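Local coordinates for protein octaprenyl Pyrophosphate Synthase (Helicobacter pylori, PDB 3TC1) that probably builds the C40 octaprenyl pyrophosphate chain by repeatedly condensing isopentenyl pyrophosphate onto an allylic pyrophosphate primer, at residues Lys4-Lys7 with Ala8-Asn11. Numbering follows the deposited sequence.
Sequences KQLK and AIQN
Lys7 reaches one turn ahead and lays its side chain across the side chains of Gln10 and Asn11. Its methylene CD packs against the amide of Asn11, 3.3 Å from ND2, while NZ carries on to the carboxamide end of Gln10. Two bends make this path: chi2 at -66° swings the chain along the helix, and chi4 at -60° turns the ammonium group toward Gln10, whose own chain runs out extended to meet it. Asn11, with CG beside its backbone N (chi1 -70°), folds its amide back over the preceding turn, leaving ND2 3.1 Å from Lys7 O at an angle too poor for a hydrogen bond. Lys7 O instead accepts from Asn11 N at 3.0 Å, one of four successive i to i+4 bonds that make this a regular alpha-helical stretch; the others join Ala8 N to Lys4 O, Ile9 N to Gln5 O and Gln10 N to Leu6 O. The stretch belongs to helix 3-18, the N-terminal helix of the all-helical prenyl synthase fold. On another side of the helix Leu6 CD2 approaches Ile9 CD1 at 4.4 Å, a loose apolar pairing. Both residues pack on Ser40 of helix 38-44 and on Met37, and the buried Ile9 also meets Leu60, Cys63 and Thr64 of helix 53-80. Further along, Asn11 O is hydrogen-bonded to Ser15 OG.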
# COMPACT_ATOMS: atom_id res chain seq x y z
N LYS B 4 -14.30 -25.31 -8.08
CA LYS B 4 -15.35 -24.70 -7.27
C LYS B 4 -14.87 -23.80 -6.14
O LYS B 4 -15.46 -22.75 -5.88
CB LYS B 4 -16.33 -25.77 -6.74
CG LYS B 4 -17.30 -25.24 -5.73
CD LYS B 4 -18.43 -26.19 -5.52
CE LYS B 4 -19.21 -25.85 -4.24
NZ LYS B 4 -20.60 -25.39 -4.55
N GLN B 5 -13.79 -24.18 -5.47
CA GLN B 5 -13.26 -23.35 -4.37
C GLN B 5 -12.59 -22.09 -4.91
O GLN B 5 -12.73 -21.02 -4.32
CB GLN B 5 -12.26 -24.13 -3.49
CG GLN B 5 -12.86 -25.33 -2.78
CD GLN B 5 -11.82 -26.15 -2.07
OE1 GLN B 5 -10.70 -26.29 -2.54
NE2 GLN B 5 -12.20 -26.72 -0.93
N LEU B 6 -11.86 -22.22 -6.01
CA LEU B 6 -11.19 -21.06 -6.60
C LEU B 6 -12.23 -20.07 -7.09
O LEU B 6 -12.05 -18.85 -7.03
CB LEU B 6 -10.30 -21.50 -7.76
CG LEU B 6 -9.07 -22.33 -7.38
CD1 LEU B 6 -8.35 -22.78 -8.63
CD2 LEU B 6 -8.14 -21.51 -6.51
N LYS B 7 -13.34 -20.62 -7.57
CA LYS B 7 -14.45 -19.82 -8.07
C LYS B 7 -15.09 -19.06 -6.91
O LYS B 7 -15.49 -17.91 -7.06
CB LYS B 7 -15.48 -20.75 -8.71
CG LYS B 7 -16.15 -20.18 -9.94
CD LYS B 7 -17.01 -18.99 -9.60
CE LYS B 7 -17.47 -18.29 -10.86
NZ LYS B 7 -16.30 -17.82 -11.66
N ALA B 8 -15.19 -19.72 -5.76
CA ALA B 8 -15.77 -19.09 -4.58
C ALA B 8 -14.85 -17.98 -4.07
O ALA B 8 -15.32 -16.97 -3.55
CB ALA B 8 -15.99 -20.14 -3.48
N ILE B 9 -13.55 -18.16 -4.22
CA ILE B 9 -12.57 -17.15 -3.79
C ILE B 9 -12.65 -15.95 -4.73
O ILE B 9 -12.58 -14.80 -4.31
CB ILE B 9 -11.14 -17.74 -3.80
CG1 ILE B 9 -11.03 -18.82 -2.72
CG2 ILE B 9 -10.10 -16.64 -3.57
CD1 ILE B 9 -9.79 -19.68 -2.83
N GLN B 10 -12.81 -16.24 -6.02
CA GLN B 10 -12.93 -15.21 -7.04
C GLN B 10 -14.16 -14.35 -6.71
O GLN B 10 -14.12 -13.11 -6.79
CB GLN B 10 -13.10 -15.88 -8.41
CG GLN B 10 -13.25 -14.95 -9.59
CD GLN B 10 -13.51 -15.71 -10.89
OE1 GLN B 10 -12.74 -16.60 -11.27
NE2 GLN B 10 -14.60 -15.37 -11.57
N ASN B 11 -15.25 -15.01 -6.33
CA ASN B 11 -16.47 -14.29 -5.99
C ASN B 11 -16.37 -13.52 -4.67
O ASN B 11 -17.01 -12.48 -4.51
CB ASN B 11 -17.65 -15.26 -5.97
CG ASN B 11 -18.03 -15.74 -7.36
OD1 ASN B 11 -17.96 -14.98 -8.33
ND2 ASN B 11 -18.45 -17.00 -7.46